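Local atomic coordinates of hydrogenase maturation protease HycI (PDB entry 5ZBY), a protein that probably acts as an endopeptidase of peptidase family A31 that matures [NiFe] hydrogenase by cleaving a C-terminal extension from the enzyme's precursor. Residues 83-88 with 141-146; 54-59 with 101-106. One frame throughout, in Å; residues are numbered along the deposited sequence.

Contact 1 of 2, residues 83-88 with 141-146; sequences GEFIIA and KERAER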
ATOM      1  N   GLY A  83     -10.943  -5.735   8.388  1.00 26.62           N
ATOM      2  CA  GLY A  83     -10.943  -4.291   8.476  1.00 25.04           C
ATOM      3  C   GLY A  83      -9.853  -3.766   9.376  1.00 30.57           C
ATOM      4  O   GLY A  83      -9.588  -2.552   9.417  1.00 30.20           O
ATOM      5  N   GLU A  84      -9.223  -4.661  10.117  1.00 28.01           N
ATOM      6  CA  GLU A  84      -8.159  -4.256  11.021  1.00 25.52           C
ATOM      7  C   GLU A  84      -6.943  -3.884  10.176  1.00 31.06           C
ATOM      8  O   GLU A  84      -6.664  -4.529   9.164  1.00 25.02           O
ATOM      9  CB  GLU A  84      -7.820  -5.390  11.963  1.00 32.36           C
ATOM     10  CG  GLU A  84      -6.740  -5.114  12.968  1.00 33.69           C
ATOM     11  CD  GLU A  84      -6.577  -6.277  13.963  1.00 44.82           C
ATOM     12  OE1 GLU A  84      -7.405  -7.244  13.968  1.00 35.03           O
ATOM     13  OE2 GLU A  84      -5.586  -6.248  14.726  1.00 43.40           O
ATOM     14  N   PHE A  85      -6.198  -2.879  10.621  1.00 25.86           N
ATOM     15  CA  PHE A  85      -4.985  -2.470   9.913  1.00 25.84           C
ATOM     16  C   PHE A  85      -3.712  -3.085  10.486  1.00 33.08           C
ATOM     17  O   PHE A  85      -3.625  -3.401  11.693  1.00 29.44           O
ATOM     18  CB  PHE A  85      -4.867  -0.950   9.968  1.00 27.39           C
ATOM     19  CG  PHE A  85      -5.913  -0.227   9.227  1.00 26.90           C
ATOM     20  CD1 PHE A  85      -6.163  -0.508   7.887  1.00 36.97           C
ATOM     21  CD2 PHE A  85      -6.594   0.829   9.822  1.00 41.96           C
ATOM     22  CE1 PHE A  85      -7.125   0.200   7.175  1.00 31.33           C
ATOM     23  CE2 PHE A  85      -7.547   1.555   9.123  1.00 34.46           C
ATOM     24  CZ  PHE A  85      -7.815   1.251   7.769  1.00 33.96           C
ATOM     25  N   ILE A  86      -2.697  -3.235   9.643  1.00 26.72           N
ATOM     26  CA  ILE A  86      -1.372  -3.626  10.097  1.00 25.07           C
ATOM     27  C   ILE A  86      -0.349  -2.739   9.412  1.00 29.27           C
ATOM     28  O   ILE A  86      -0.568  -2.335   8.278  1.00 26.13           O
ATOM     29  CB  ILE A  86      -1.097  -5.083   9.794  1.00 30.43           C
ATOM     30  CG1 ILE A  86       0.256  -5.509  10.346  1.00 39.93           C
ATOM     31  CG2 ILE A  86      -1.242  -5.416   8.285  1.00 27.26           C
ATOM     32  CD1 ILE A  86       0.312  -7.016  10.579  1.00 44.58           C
ATOM     33  N   ILE A  87       0.714  -2.373  10.127  1.00 25.96           N
ATOM     34  CA  ILE A  87       1.810  -1.617   9.514  1.00 24.55           C
ATOM     35  C   ILE A  87       3.022  -2.493   9.628  1.00 30.35           C
ATOM     36  O   ILE A  87       3.395  -2.905  10.718  1.00 36.12           O
ATOM     37  CB  ILE A  87       2.040  -0.258  10.176  1.00 26.73           C
ATOM     38  CG1 ILE A  87       0.772   0.589  10.051  1.00 32.03           C
ATOM     39  CG2 ILE A  87       3.251   0.414   9.511  1.00 30.70           C
ATOM     40  CD1 ILE A  87       0.904   2.018  10.568  1.00 46.21           C
ATOM     41  N   ALA A  88       3.616  -2.854   8.501  1.00 26.00           N
ATOM     42  CA  ALA A  88       4.694  -3.829   8.516  1.00 29.02           C
ATOM     43  C   ALA A  88       5.868  -3.388   7.686  1.00 30.03           C
ATOM     44  O   ALA A  88       5.735  -2.492   6.852  1.00 26.14           O
ATOM     45  CB  ALA A  88       4.200  -5.187   8.017  1.00 31.56           C
ATOM     46  N   LYS A 141     -14.701  -0.918   1.926  1.00 27.87           N
ATOM     47  CA  LYS A 141     -14.793   0.397   1.270  1.00 29.90           C
ATOM     48  C   LYS A 141     -14.646   1.502   2.278  1.00 29.44           C
ATOM     49  O   LYS A 141     -13.956   2.520   2.011  1.00 30.15           O
ATOM     50  CB  LYS A 141     -16.119   0.567   0.520  1.00 35.09           C
ATOM     51  CG  LYS A 141     -16.244  -0.327  -0.683  1.00 37.07           C
ATOM     52  CD  LYS A 141     -17.610  -0.157  -1.357  1.00 44.10           C
ATOM     53  CE  LYS A 141     -18.527  -1.314  -1.088  1.00 68.75           C
ATOM     54  NZ  LYS A 141     -19.761  -1.183  -1.913  1.00 92.98           N
ATOM     55  N   GLU A 142     -15.274   1.332   3.434  1.00 33.41           N
ATOM     56  CA  GLU A 142     -15.209   2.372   4.458  1.00 33.84           C
ATOM     57  C   GLU A 142     -13.773   2.486   5.002  1.00 33.11           C
ATOM     58  O   GLU A 142     -13.292   3.593   5.287  1.00 32.99           O
ATOM     59  CB  GLU A 142     -16.235   2.092   5.568  1.00 33.26           C
ATOM     60  CG  GLU A 142     -16.215   3.113   6.699  1.00 44.70           C
ATOM     61  CD  GLU A 142     -15.258   2.739   7.813  1.00 63.88           C
ATOM     62  OE1 GLU A 142     -15.121   1.521   8.088  1.00 89.35           O
ATOM     63  OE2 GLU A 142     -14.642   3.661   8.412  1.00 56.26           O
ATOM     64  N   ARG A 143     -13.093   1.350   5.143  1.00 29.62           N
ATOM     65  CA  ARG A 143     -11.736   1.316   5.674  1.00 28.21           C
ATOM     66  C   ARG A 143     -10.790   1.967   4.654  1.00 26.72           C
ATOM     67  O   ARG A 143      -9.854   2.674   5.028  1.00 28.39           O
ATOM     68  CB  ARG A 143     -11.294  -0.131   6.003  1.00 27.67           C
ATOM     69  CG  ARG A 143     -12.006  -0.766   7.241  1.00 29.45           C
ATOM     70  CD  ARG A 143     -11.510  -0.168   8.568  1.00 30.06           C
ATOM     71  NE  ARG A 143     -12.154   1.108   8.827  1.00 55.22           N
ATOM     72  CZ  ARG A 143     -11.857   1.898   9.854  1.00 54.49           C
ATOM     73  NH1 ARG A 143     -10.923   1.525  10.718  1.00 47.77           N
ATOM     74  NH2 ARG A 143     -12.484   3.062  10.007  1.00 55.61           N
ATOM     75  N   ALA A 144     -11.015   1.720   3.358  1.00 27.67           N
ATOM     76  CA  ALA A 144     -10.161   2.354   2.323  1.00 23.19           C
ATOM     77  C   ALA A 144     -10.343   3.861   2.359  1.00 29.12           C
ATOM     78  O   ALA A 144      -9.363   4.610   2.296  1.00 27.13           O
ATOM     79  CB  ALA A 144     -10.500   1.819   0.940  1.00 25.47           C
ATOM     80  N   GLU A 145     -11.595   4.297   2.475  1.00 29.90           N
ATOM     81  CA  GLU A 145     -11.869   5.751   2.494  1.00 32.83           C
ATOM     82  C   GLU A 145     -11.215   6.360   3.744  1.00 35.49           C
ATOM     83  O   GLU A 145     -10.586   7.424   3.698  1.00 36.14           O
ATOM     84  CB  GLU A 145     -13.388   6.010   2.462  1.00 37.30           C
ATOM     85  CG  GLU A 145     -13.796   7.464   2.527  1.00 55.04           C
ATOM     86  CD  GLU A 145     -13.452   8.229   1.253  1.00 65.65           C
ATOM     87  OE1 GLU A 145     -13.399   7.615   0.159  1.00 56.43           O
ATOM     88  OE2 GLU A 145     -13.244   9.457   1.349  1.00 89.02           O
ATOM     89  N   ARG A 146     -11.342   5.670   4.866  1.00 33.88           N
ATOM     90  CA  ARG A 146     -10.717   6.123   6.107  1.00 30.24           C
ATOM     91  C   ARG A 146      -9.190   6.222   6.014  1.00 37.53           C
ATOM     92  O   ARG A 146      -8.594   7.264   6.367  1.00 34.39           O
ATOM     93  CB  ARG A 146     -11.141   5.184   7.243  1.00 31.44           C
ATOM     94  CG  ARG A 146     -10.528   5.514   8.574  1.00 46.65           C
ATOM     95  CD  ARG A 146     -10.887   6.924   8.980  1.00 57.60           C
ATOM     96  NE  ARG A 146     -10.489   7.196  10.351  1.00 82.95           N
ATOM     97  CZ  ARG A 146     -10.595   8.383  10.927  1.00104.31           C
ATOM     98  NH1 ARG A 146     -11.082   9.415  10.243  1.00 82.98           N
ATOM     99  NH2 ARG A 146     -10.208   8.536  12.189  1.00 74.29           N
TER
HETATM  100  O   HOH W   1      -9.553  -0.586  11.291  1.00 51.20           O
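Gly83, in the loop before the antiparallel edge strand of an alpha/beta sandwich, and Phe85, the first residue of that strand, meet Arg143, on the helix 138-156 packed against one side of the sheet. Gly83 comes first. Its positive phi suits a residue without a side chain, and its CA and O lie against CG and CD of the arginine. Its carbonyl O lies 3.2 Å from Arg143 CD and receives a hydrogen bond from a water (2.7 Å from Gly83 O to the water O). The same water accepts from Arg143 NH1 at 2.6 Å, near the guanidinium plane, so carbonyl and guanidinium are linked through solvent rather than directly. Gly83 O also sits over the centre of one face of the Phe85 ring, 4.2 Å above its plane. Glu84 turns away from the helix, and its OE1 is hydrogen-bonded to Glu81 N. Phe85 reaches out with CG beside its backbone N (chi1 -66°). The ring brings its edge to the helix backbone, CZ lying 3.7 Å from Arg143 O, while CE2 approaches NH1 obliquely; ring and guanidinium planes are 19° apart. Cys125 of strand 119-125 and Phe29 of helix 29-40 also touch the Phe85 side chain. Beyond it the strand runs away from helix 138-156, pairing with strand 119-125. Bends at chi2 and chi3 fold the arginine chain, and Glu142 holds its end side-on with both carboxylate oxygens. NE donates to OE1 at a tilt, whereas NH2 makes the straighter bond, 2.7 Å to the syn lone pair of Glu142 OE2 at 168°.

Contact 2 of 2, residues 54-59 with 101-106; sequences MPESYV and HGLPLR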
ATOM      1  N   MET A  54       0.662  -5.862  -9.884  1.00 24.10           N
ATOM      2  CA  MET A  54       2.005  -5.949 -10.437  1.00 30.21           C
ATOM      3  C   MET A  54       2.884  -4.789 -10.000  1.00 27.66           C
ATOM      4  O   MET A  54       3.385  -4.009 -10.844  1.00 26.67           O
ATOM      5  CB  MET A  54       1.923  -6.046 -11.977  1.00 32.99           C
ATOM      6  CG  MET A  54       1.232  -7.376 -12.382  1.00 38.64           C
ATOM      7  SD  MET A  54       1.977  -8.193 -13.776  1.00 88.98           S
ATOM      8  CE  MET A  54       3.640  -8.415 -13.150  1.00 62.47           C
ATOM      9  N   PRO A  55       3.147  -4.655  -8.692  1.00 23.16           N
ATOM     10  CA  PRO A  55       4.038  -3.548  -8.289  1.00 26.97           C
ATOM     11  C   PRO A  55       5.422  -3.625  -8.908  1.00 30.77           C
ATOM     12  O   PRO A  55       6.043  -2.577  -9.139  1.00 30.91           O
ATOM     13  CB  PRO A  55       4.128  -3.690  -6.764  1.00 27.92           C
ATOM     14  CG  PRO A  55       3.696  -5.126  -6.493  1.00 24.97           C
ATOM     15  CD  PRO A  55       2.648  -5.431  -7.525  1.00 26.34           C
ATOM     16  N   GLU A  56       5.872  -4.833  -9.239  1.00 30.30           N
ATOM     17  CA  GLU A  56       7.186  -5.015  -9.849  1.00 31.43           C
ATOM     18  C   GLU A  56       7.296  -4.261 -11.156  1.00 30.56           C
ATOM     19  O   GLU A  56       8.387  -3.817 -11.526  1.00 33.15           O
ATOM     20  CB  GLU A  56       7.463  -6.506 -10.098  1.00 30.57           C
ATOM     21  CG  GLU A  56       6.436  -7.184 -10.978  1.00 36.57           C
ATOM     22  CD  GLU A  56       5.389  -7.970 -10.172  1.00 47.40           C
ATOM     23  OE1 GLU A  56       4.842  -7.439  -9.169  1.00 34.63           O
ATOM     24  OE2 GLU A  56       5.121  -9.143 -10.522  1.00 44.14           O
ATOM     25  N   SER A  57       6.174  -4.083 -11.850  1.00 27.15           N
ATOM     26  CA  SER A  57       6.178  -3.324 -13.117  1.00 30.54           C
ATOM     27  C   SER A  57       6.381  -1.813 -12.972  1.00 36.30           C
ATOM     28  O   SER A  57       6.579  -1.126 -13.980  1.00 34.36           O
ATOM     29  CB  SER A  57       4.874  -3.540 -13.876  1.00 34.95           C
ATOM     30  OG  SER A  57       4.580  -4.924 -14.081  1.00 37.85           O
ATOM     31  N   TYR A  58       6.327  -1.293 -11.751  1.00 27.19           N
ATOM     32  CA  TYR A  58       6.471   0.140 -11.512  1.00 25.18           C
ATOM     33  C   TYR A  58       7.792   0.559 -10.855  1.00 25.51           C
ATOM     34  O   TYR A  58       7.955   1.725 -10.520  1.00 28.95           O
ATOM     35  CB  TYR A  58       5.262   0.635 -10.677  1.00 26.41           C
ATOM     36  CG  TYR A  58       3.957   0.402 -11.408  1.00 24.35           C
ATOM     37  CD1 TYR A  58       3.354   1.444 -12.110  1.00 30.85           C
ATOM     38  CD2 TYR A  58       3.329  -0.862 -11.418  1.00 26.03           C
ATOM     39  CE1 TYR A  58       2.198   1.266 -12.816  1.00 25.65           C
ATOM     40  CE2 TYR A  58       2.127  -1.053 -12.116  1.00 25.33           C
ATOM     41  CZ  TYR A  58       1.569  -0.007 -12.828  1.00 28.62           C
ATOM     42  OH  TYR A  58       0.397  -0.150 -13.554  1.00 32.58           O
ATOM     43  N   VAL A  59       8.737  -0.359 -10.711  1.00 26.66           N
ATOM     44  CA  VAL A  59       9.935  -0.047  -9.949  1.00 25.06           C
ATOM     45  C   VAL A  59      10.726   1.073 -10.608  1.00 27.53           C
ATOM     46  O   VAL A  59      11.219   1.934  -9.917  1.00 29.31           O
ATOM     47  CB  VAL A  59      10.849  -1.261  -9.721  1.00 28.69           C
ATOM     48  CG1 VAL A  59      10.144  -2.273  -8.776  1.00 28.19           C
ATOM     49  CG2 VAL A  59      11.179  -1.946 -11.009  1.00 35.35           C
ATOM     50  N   HIS A 101       2.698 -15.406  -2.848  1.00 90.24           N
ATOM     51  CA  HIS A 101       1.943 -15.460  -4.091  1.00 89.75           C
ATOM     52  C   HIS A 101       2.656 -14.626  -5.148  1.00 97.11           C
ATOM     53  O   HIS A 101       2.757 -13.400  -5.020  1.00 87.02           O
ATOM     54  CB  HIS A 101       0.504 -14.971  -3.887  1.00 79.23           C
ATOM     55  N   GLY A 102       3.067 -15.268  -6.237  1.00 97.44           N
ATOM     56  CA  GLY A 102       3.854 -14.645  -7.289  1.00 87.82           C
ATOM     57  C   GLY A 102       5.239 -14.175  -6.902  1.00 77.13           C
ATOM     58  O   GLY A 102       5.983 -14.922  -6.288  1.00 73.75           O
ATOM     59  N   LEU A 103       5.594 -12.952  -7.274  1.00 71.24           N
ATOM     60  CA  LEU A 103       6.845 -12.312  -6.913  1.00 51.58           C
ATOM     61  C   LEU A 103       6.596 -11.646  -5.590  1.00 51.47           C
ATOM     62  O   LEU A 103       5.730 -10.813  -5.481  1.00 47.14           O
ATOM     63  CB  LEU A 103       7.240 -11.275  -7.945  1.00 60.92           C
ATOM     64  CG  LEU A 103       8.690 -10.824  -7.951  1.00 49.51           C
ATOM     65  CD1 LEU A 103       9.570 -11.993  -8.276  1.00 59.89           C
ATOM     66  CD2 LEU A 103       8.900  -9.766  -8.994  1.00 55.25           C
ATOM     67  N   PRO A 104       7.319 -12.119  -4.487  1.00 43.65           N
ATOM     68  CA  PRO A 104       6.955 -11.454  -3.239  1.00 40.92           C
ATOM     69  C   PRO A 104       7.320  -9.987  -3.182  1.00 34.08           C
ATOM     70  O   PRO A 104       8.235  -9.530  -3.803  1.00 33.88           O
ATOM     71  CB  PRO A 104       7.654 -12.252  -2.161  1.00 43.87           C
ATOM     72  CG  PRO A 104       8.785 -12.866  -2.792  1.00 68.36           C
ATOM     73  CD  PRO A 104       8.307 -13.251  -4.124  1.00 43.10           C
ATOM     74  N   LEU A 105       6.536  -9.275  -2.411  1.00 31.15           N
ATOM     75  CA  LEU A 105       6.714  -7.868  -2.221  1.00 29.71           C
ATOM     76  C   LEU A 105       8.070  -7.603  -1.586  1.00 33.17           C
ATOM     77  O   LEU A 105       8.665  -6.591  -1.811  1.00 27.48           O
ATOM     78  CB  LEU A 105       5.571  -7.310  -1.400  1.00 28.61           C
ATOM     79  CG  LEU A 105       5.569  -5.804  -1.217  1.00 32.62           C
ATOM     80  CD1 LEU A 105       5.444  -5.081  -2.530  1.00 33.11           C
ATOM     81  CD2 LEU A 105       4.513  -5.320  -0.252  1.00 31.18           C
ATOM     82  N   ARG A 106       8.537  -8.517  -0.761  1.00 30.52           N
ATOM     83  CA  ARG A 106       9.884  -8.356  -0.197  1.00 28.19           C
ATOM     84  C   ARG A 106      10.971  -8.117  -1.248  1.00 29.80           C
ATOM     85  O   ARG A 106      11.891  -7.309  -1.047  1.00 31.12           O
ATOM     86  CB  ARG A 106      10.265  -9.600   0.636  1.00 31.11           C
ATOM     87  CG  ARG A 106      11.652  -9.496   1.285  1.00 33.69           C
ATOM     88  CD  ARG A 106      11.905 -10.695   2.274  1.00 30.13           C
ATOM     89  NE  ARG A 106      12.037 -11.936   1.541  1.00 39.22           N
ATOM     90  CZ  ARG A 106      13.186 -12.500   1.171  1.00 50.97           C
ATOM     91  NH1 ARG A 106      14.366 -11.952   1.478  1.00 37.70           N
ATOM     92  NH2 ARG A 106      13.155 -13.632   0.488  1.00 47.13           N
TER
HETATM   93  O   HOH W   2       3.942  -8.975  -7.263  1.00 50.93           O
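Glu56 and Leu103 bury the most surface here, joining a 3-10 turn that precedes helix 59-64 to the loop that enters helix 105-116, on one side of the alpha/beta sandwich of this protease family. The contact is mainly aliphatic. Leu103 CD2 comes across the bent glutamate chain at a slant and lies 3.7 Å from Glu56 CB, with CG and CD of the same residue only slightly farther off. Glu56 places CG between its backbone N and carbonyl carbon (chi1 58°) and bends again at chi2, which brings the carboxylate back beside the leucine: Glu56 OE2 lies 4.0 Å from Leu103 CB. The other carboxylate oxygen, OE1, is linked through a water to Leu103 O. This water lies 2.6 Å from Glu56 OE1 and 3.1 Å from Leu103 O; both can accept from it, although its protons have further claimants. Leu105, in the first turn of helix 105-116, makes the second apolar touch, with Pro55. Both of these side chains also rest on Phe72 of strand 69-75, a shared neighbour that ties them to the sheet, and Pro55 reaches Ile19 as well. Glu56 and Val59 lean on Val108 one turn into the neighbouring helix. The backbone N of Leu105 donates to a sulfonate oxygen of a bound HEPES molecule, probably from the crystallisation liquor. Within the 3-10 turn, Ser57 N bonds to Met54 O and Tyr58 N to Pro55 O, the i to i+3 pattern that presents Pro55 and Glu56 toward the loop. The proline's own touch is a looser one, CG to Leu105 CD1 at 4.3 Å.

In the fold
Contacts 1 and 2 lie on opposite sides of the chain's centre, their own centres 21 Å apart and their nearest atoms about 8 Å apart without touching. They interlock along the chain: 83-88 falls between 54-59 and 101-106, and 141-146 follows both. Between strand 85-88 of contact 1 and helix 105-116 of contact 2 runs the connection that includes 101-104, where His101 and Gly102 are poorly ordered. Of the two contacts, the bound HEPES is near contact 2: it lies about 4 Å from the side chain of Leu105, against about 13 Å from that of Phe85 in contact 1.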